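Local coordinates for protein beta-lactamase (Sphaerobacter thermophilus, PDB 4EWF) that probably hydrolyses the ring of beta-lactam compounds to substituted beta-amino acids, as a member of the class A beta-lactamase family, at residues E193-P198 with S215-L220; R199-Y204 with Q254-I259. All blocks are in the same frame, centred on the assembly; numbering follows the deposited sequence.

Interaction 1 of 2, residues E193-P198 with S215-L220. With SO4 (sulfate ion), chain E.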
loop_
_atom_site.group_PDB
_atom_site.type_symbol
_atom_site.label_atom_id
_atom_site.label_comp_id
_atom_site.label_asym_id
_atom_site.label_seq_id
_atom_site.Cartn_x
_atom_site.Cartn_y
_atom_site.Cartn_z
ATOM N N GLU A 193 0.823 8.419 -5.740
ATOM C CA GLU A 193 1.674 8.652 -6.905
ATOM C C GLU A 193 3.068 9.138 -6.488
ATOM O O GLU A 193 4.018 9.080 -7.268
ATOM C CB GLU A 193 1.018 9.640 -7.879
ATOM C CG GLU A 193 -0.235 9.072 -8.557
ATOM C CD GLU A 193 -0.982 10.085 -9.432
ATOM O OE1 GLU A 193 -0.336 10.991 -10.001
ATOM O OE2 GLU A 193 -2.223 9.956 -9.558
ATOM N N LYS A 194 3.194 9.604 -5.253
ATOM C CA LYS A 194 4.483 10.115 -4.783
ATOM C C LYS A 194 5.380 9.023 -4.171
ATOM O O LYS A 194 6.481 9.303 -3.694
ATOM C CB LYS A 194 4.260 11.306 -3.843
ATOM C CG LYS A 194 3.693 12.504 -4.622
ATOM C CD LYS A 194 3.728 13.780 -3.836
ATOM C CE LYS A 194 3.284 14.948 -4.706
ATOM N NZ LYS A 194 1.945 14.687 -5.304
ATOM N N GLN A 195 4.897 7.780 -4.200
ATOM C CA GLN A 195 5.685 6.597 -3.827
ATOM C C GLN A 195 7.117 6.686 -4.374
ATOM O O GLN A 195 7.315 6.876 -5.572
ATOM C CB GLN A 195 4.993 5.338 -4.371
ATOM C CG GLN A 195 5.754 4.031 -4.178
ATOM C CD GLN A 195 6.173 3.812 -2.742
ATOM O OE1 GLN A 195 7.356 3.761 -2.446
ATOM N NE2 GLN A 195 5.201 3.672 -1.845
ATOM N N GLN A 196 8.118 6.560 -3.508
ATOM C CA GLN A 196 9.495 6.760 -3.963
ATOM C C GLN A 196 10.232 5.491 -4.403
ATOM O O GLN A 196 11.316 5.581 -4.978
ATOM C CB GLN A 196 10.316 7.517 -2.914
ATOM C CG GLN A 196 9.808 8.931 -2.709
ATOM C CD GLN A 196 10.847 9.844 -2.089
ATOM O OE1 GLN A 196 11.944 9.404 -1.718
ATOM N NE2 GLN A 196 10.513 11.129 -1.984
ATOM N N ASN A 197 9.660 4.322 -4.124
ATOM C CA ASN A 197 10.281 3.064 -4.535
ATOM C C ASN A 197 9.604 2.483 -5.782
ATOM O O ASN A 197 8.529 1.889 -5.674
ATOM C CB ASN A 197 10.211 2.051 -3.393
ATOM C CG ASN A 197 10.868 0.725 -3.753
ATOM O OD1 ASN A 197 11.465 0.598 -4.813
ATOM N ND2 ASN A 197 10.767 -0.258 -2.864
ATOM N N PRO A 198 10.228 2.650 -6.959
ATOM C CA PRO A 198 9.640 2.188 -8.225
ATOM C C PRO A 198 9.955 0.733 -8.585
ATOM O O PRO A 198 9.711 0.343 -9.729
ATOM C CB PRO A 198 10.330 3.083 -9.252
ATOM C CG PRO A 198 11.706 3.246 -8.698
ATOM C CD PRO A 198 11.511 3.348 -7.184
ATOM N N SER A 215 1.408 3.644 -5.318
ATOM C CA SER A 215 1.332 2.456 -4.491
ATOM C C SER A 215 1.830 2.757 -3.085
ATOM O O SER A 215 2.461 3.792 -2.843
ATOM C CB SER A 215 2.163 1.326 -5.103
ATOM O OG SER A 215 3.527 1.411 -4.701
ATOM N N LYS A 216 1.512 1.862 -2.159
ATOM C CA LYS A 216 2.151 1.858 -0.854
ATOM C C LYS A 216 2.843 0.516 -0.714
ATOM O O LYS A 216 2.201 -0.545 -0.751
ATOM C CB LYS A 216 1.156 2.031 0.300
ATOM C CG LYS A 216 1.860 2.052 1.682
ATOM C CD LYS A 216 2.704 3.327 1.808
ATOM C CE LYS A 216 3.666 3.276 3.011
ATOM N NZ LYS A 216 4.886 2.443 2.745
ATOM N N THR A 217 4.157 0.579 -0.565
ATOM C CA THR A 217 4.972 -0.600 -0.328
ATOM C C THR A 217 4.917 -0.996 1.139
ATOM O O THR A 217 4.490 -0.215 2.000
ATOM C CB THR A 217 6.440 -0.276 -0.616
ATOM O OG1 THR A 217 6.788 0.922 0.098
ATOM C CG2 THR A 217 6.665 -0.060 -2.116
ATOM N N GLY A 218 5.384 -2.204 1.415
ATOM C CA GLY A 218 5.572 -2.677 2.771
ATOM C C GLY A 218 6.721 -3.667 2.829
ATOM O O GLY A 218 6.823 -4.571 1.989
ATOM N N SER A 219 7.586 -3.506 3.826
ATOM C CA SER A 219 8.767 -4.353 3.951
ATOM C C SER A 219 9.088 -4.593 5.415
ATOM O O SER A 219 9.067 -3.665 6.212
ATOM C CB SER A 219 9.982 -3.677 3.307
ATOM O OG SER A 219 9.657 -3.131 2.037
ATOM N N LEU A 220 9.389 -5.846 5.740
ATOM C CA LEU A 220 9.900 -6.265 7.039
ATOM C C LEU A 220 10.824 -7.414 6.693
ATOM O O LEU A 220 10.807 -7.886 5.561
ATOM C CB LEU A 220 8.757 -6.814 7.899
ATOM C CG LEU A 220 8.108 -6.026 9.040
ATOM C CD1 LEU A 220 8.432 -4.558 9.015
ATOM C CD2 LEU A 220 6.609 -6.278 9.061
HETATM S S SO4 E . 8.579 0.160 3.129
HETATM O O1 SO4 E . 8.023 -0.552 4.288
HETATM O O2 SO4 E . 7.568 1.107 2.647
HETATM O O3 SO4 E . 9.797 0.881 3.518
HETATM O O4 SO4 E . 8.915 -0.783 2.056
HETATM O O HOH W 1 6.378 4.038 1.011
HETATM O O HOH W 2 8.846 3.642 -0.197
HETATM O O HOH W 3 10.007 0.571 -0.042
#

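Interaction 2 of 2, residues R199-Y204 with Q254-I259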
loop_
_atom_site.group_PDB
_atom_site.type_symbol
_atom_site.label_atom_id
_atom_site.label_comp_id
_atom_site.label_asym_id
_atom_site.label_seq_id
_atom_site.Cartn_x
_atom_site.Cartn_y
_atom_site.Cartn_z
ATOM N N ARG A 199 10.472 -0.053 -7.647
ATOM C CA ARG A 199 11.036 -1.358 -7.987
ATOM C C ARG A 199 10.011 -2.491 -7.922
ATOM O O ARG A 199 10.322 -3.635 -8.271
ATOM C CB ARG A 199 12.206 -1.684 -7.050
ATOM C CG ARG A 199 13.388 -0.724 -7.174
ATOM C CD ARG A 199 14.414 -0.997 -6.090
ATOM N NE ARG A 199 15.495 -0.003 -6.070
ATOM C CZ ARG A 199 15.375 1.201 -5.518
ATOM N NH1 ARG A 199 14.216 1.563 -4.970
ATOM N NH2 ARG A 199 16.400 2.046 -5.522
ATOM N N ARG A 200 8.802 -2.190 -7.463
ATOM C CA ARG A 200 7.802 -3.254 -7.315
ATOM C C ARG A 200 6.674 -3.070 -8.339
ATOM O O ARG A 200 6.874 -3.310 -9.532
ATOM C CB ARG A 200 7.315 -3.348 -5.862
ATOM C CG ARG A 200 8.502 -3.451 -4.876
ATOM C CD ARG A 200 8.113 -3.532 -3.405
ATOM N NE ARG A 200 9.291 -3.322 -2.560
ATOM C CZ ARG A 200 9.292 -3.355 -1.229
ATOM N NH1 ARG A 200 8.171 -3.604 -0.555
ATOM N NH2 ARG A 200 10.429 -3.136 -0.570
ATOM N N ILE A 201 5.501 -2.623 -7.898
ATOM C CA ILE A 201 4.424 -2.353 -8.850
ATOM C C ILE A 201 4.931 -1.395 -9.930
ATOM O O ILE A 201 4.620 -1.538 -11.122
ATOM C CB ILE A 201 3.180 -1.763 -8.150
ATOM C CG1 ILE A 201 2.449 -2.863 -7.383
ATOM C CG2 ILE A 201 2.257 -1.091 -9.166
ATOM C CD1 ILE A 201 1.388 -2.355 -6.421
ATOM N N GLY A 202 5.746 -0.431 -9.525
ATOM C CA GLY A 202 6.152 0.599 -10.467
ATOM C C GLY A 202 7.160 0.178 -11.527
ATOM O O GLY A 202 7.428 0.919 -12.476
ATOM N N ARG A 203 7.736 -1.007 -11.384
ATOM C CA ARG A 203 8.907 -1.322 -12.183
ATOM C C ARG A 203 8.676 -1.329 -13.694
ATOM O O ARG A 203 9.455 -0.759 -14.472
ATOM C CB ARG A 203 9.529 -2.639 -11.745
ATOM C CG ARG A 203 10.805 -2.904 -12.515
ATOM C CD ARG A 203 11.561 -4.062 -11.930
ATOM N NE ARG A 203 12.516 -4.589 -12.896
ATOM C CZ ARG A 203 13.335 -5.603 -12.643
ATOM N NH1 ARG A 203 14.172 -6.029 -13.587
ATOM N NH2 ARG A 203 13.309 -6.188 -11.440
ATOM N N TYR A 204 7.596 -1.955 -14.123
ATOM C CA TYR A 204 7.359 -2.062 -15.552
ATOM C C TYR A 204 6.205 -1.173 -16.016
ATOM O O TYR A 204 5.535 -1.469 -17.010
ATOM C CB TYR A 204 7.140 -3.531 -15.926
ATOM C CG TYR A 204 8.363 -4.393 -15.684
ATOM C CD1 TYR A 204 9.454 -4.334 -16.536
ATOM C CD2 TYR A 204 8.427 -5.260 -14.600
ATOM C CE1 TYR A 204 10.577 -5.112 -16.315
ATOM C CE2 TYR A 204 9.540 -6.038 -14.379
ATOM C CZ TYR A 204 10.607 -5.961 -15.237
ATOM O OH TYR A 204 11.711 -6.741 -15.015
ATOM N N GLN A 254 11.602 -8.265 -7.183
ATOM C CA GLN A 254 11.542 -8.813 -8.540
ATOM C C GLN A 254 10.222 -9.564 -8.803
ATOM O O GLN A 254 9.633 -9.458 -9.885
ATOM C CB GLN A 254 12.744 -9.729 -8.792
ATOM C CG GLN A 254 12.750 -10.386 -10.162
ATOM C CD GLN A 254 14.030 -10.097 -10.918
ATOM O OE1 GLN A 254 14.114 -9.128 -11.679
ATOM N NE2 GLN A 254 15.048 -10.930 -10.697
ATOM N N ALA A 255 9.765 -10.327 -7.815
ATOM C CA ALA A 255 8.528 -11.083 -7.950
ATOM C C ALA A 255 7.334 -10.163 -8.176
ATOM O O ALA A 255 6.523 -10.403 -9.055
ATOM C CB ALA A 255 8.295 -11.956 -6.714
ATOM N N ILE A 256 7.216 -9.116 -7.365
ATOM C CA ILE A 256 6.110 -8.189 -7.528
ATOM C C ILE A 256 6.172 -7.500 -8.893
ATOM O O ILE A 256 5.159 -7.390 -9.571
ATOM C CB ILE A 256 6.046 -7.147 -6.389
ATOM C CG1 ILE A 256 5.854 -7.873 -5.047
ATOM C CG2 ILE A 256 4.888 -6.181 -6.637
ATOM C CD1 ILE A 256 5.979 -6.996 -3.795
ATOM N N GLY A 257 7.355 -7.049 -9.298
ATOM C CA GLY A 257 7.514 -6.437 -10.614
ATOM C C GLY A 257 7.095 -7.373 -11.749
ATOM O O GLY A 257 6.391 -6.961 -12.681
ATOM N N ASP A 258 7.514 -8.637 -11.668
ATOM C CA ASP A 258 7.197 -9.635 -12.713
ATOM C C ASP A 258 5.707 -9.981 -12.763
ATOM O O ASP A 258 5.110 -10.153 -13.830
ATOM C CB ASP A 258 8.000 -10.926 -12.492
ATOM C CG ASP A 258 9.480 -10.771 -12.845
ATOM O OD1 ASP A 258 9.832 -9.809 -13.560
ATOM O OD2 ASP A 258 10.291 -11.619 -12.412
ATOM N N ILE A 259 5.113 -10.138 -11.593
ATOM C CA ILE A 259 3.681 -10.422 -11.527
ATOM C C ILE A 259 2.878 -9.252 -12.128
ATOM O O ILE A 259 1.946 -9.455 -12.920
ATOM C CB ILE A 259 3.277 -10.678 -10.064
ATOM C CG1 ILE A 259 3.809 -12.045 -9.614
ATOM C CG2 ILE A 259 1.760 -10.592 -9.896
ATOM C CD1 ILE A 259 3.778 -12.235 -8.069
HETATM O O HOH W 4 15.551 -8.806 -14.506
#

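Interaction 1 of 2, residues E193-P198 with S215-L220
Gln-195 reaches across to strand residues Ser-215 to Thr-217 with its amide, and that one side chain carries most of the contact. Its CG stands anti to the backbone N (chi1 175°) and the chain then bends at chi2, which brings NE2 over to the Ser-215 carbonyl. NE2 gives a nearly straight hydrogen bond to Ser-215 O, 2.9 Å away; the oxygen lies in the plane of the amide, whereas NE2 itself sits above the plane of the Ser-215 carbonyl. The other end of the amide turns back on its own loop: Gln-195 OE1 accepts from Asn-197 N at 2.9 Å, on a lone pair. With an acceptor facing NE2 and a donor facing OE1, the amide's orientation is probably fixed. Nearer the backbone, Gln-195 CG rests 3.5 Å from Ser-215 OG, a hydroxyl tied to Asp-226.

Thr-217 meets the loop with its two branches. Its methyl CG2 packs against the Gln-195 amide and lies 4.2 Å from Asn-197 ND2, the threonine and asparagine side chains crossing at about a right angle; that asparagine is held by Arg-199 and Glu-253. Thr-217 OG1 faces three waters and donates to sulfate O2 at 2.7 Å. One water joins Gln-195 NE2, Lys-216 NZ and Thr-217 OG1, and another joins Asn-197 ND2 and Thr-217 OG1 to the anion. Lys-216 NZ bonds to Thr-217 O, 2.8 Å away, and to Ser-113 OG. Lys-216, Thr-217 and Gly-218 fit the KTG motif of serine beta-lactamases, and the sulfate, probably from the crystallisation liquor and bonded also to Ser-219 and Ser-52, probably marks the substrate pocket.

The loop leaves helix 182-192 and runs over strand 212-220, the edge strand of the five-stranded sheet, with strand 223-232 beside it and Lys-216 reaching to helix 55-67.

Interaction 2 of 2, residues R199-Y204 with Q254-I259
Arg-200 and Gly-257 bring the turn and the helix together, their CA atoms 4.6 Å apart, with Gly-257 CA giving a CA-H...O contact to Arg-200 O at 3.4 Å; the same oxygen closes the type I turn by accepting from Arg-203 N. With no side chain at Gly-257, the turn sits close on the helix. On one flank, Ile-256 CG2 packs against Arg-200 CB at 3.8 Å and reaches Ile-201 CG1. On the other, the Tyr-204 ring presents its edge to the helix backbone, CD2 lying 3.3 Å from Gly-257 O, while Arg-203 CG covers one ring face near the rim.

With CG anti to the backbone N (chi1 -176°), the Arg-203 chain runs out extended and brings NH2 within 3.1 Å of Gln-254 OE1. That bond is bent, 139° at the hydrogen, with the guanidinium and amide planes 34° apart. A water bridges Arg-203 NH1 to the same oxygen.

Here the loop before strand 212-220 is pinned to helix 249-266, the C-terminal helix packed on the central sheet in the alpha/beta domain of the class A beta-lactamase fold.

The loop segments of interactions 1 and 2 are consecutive, Pro-198 ending one and Arg-199 opening the other, while their partners are a strand and a helix; the centres of the two contacts are about 11 Å apart. Arg-200 joins them: while its CB packs on the helix in interaction 2, its extended chain carries the guanidinium to the strand of interaction 1, where NH2 lies 2.7 Å from Ser-219 OG and NH1 3.0 Å from Gly-218 O. Glu-253, one turn before Gly-257, forms a salt bridge with Arg-200 NE. The Arg-200 side chain comes within about 4 Å of the sulfate, so Arg-200, held by Glu-253 of the helix, probably lies at the side of the likely substrate pocket.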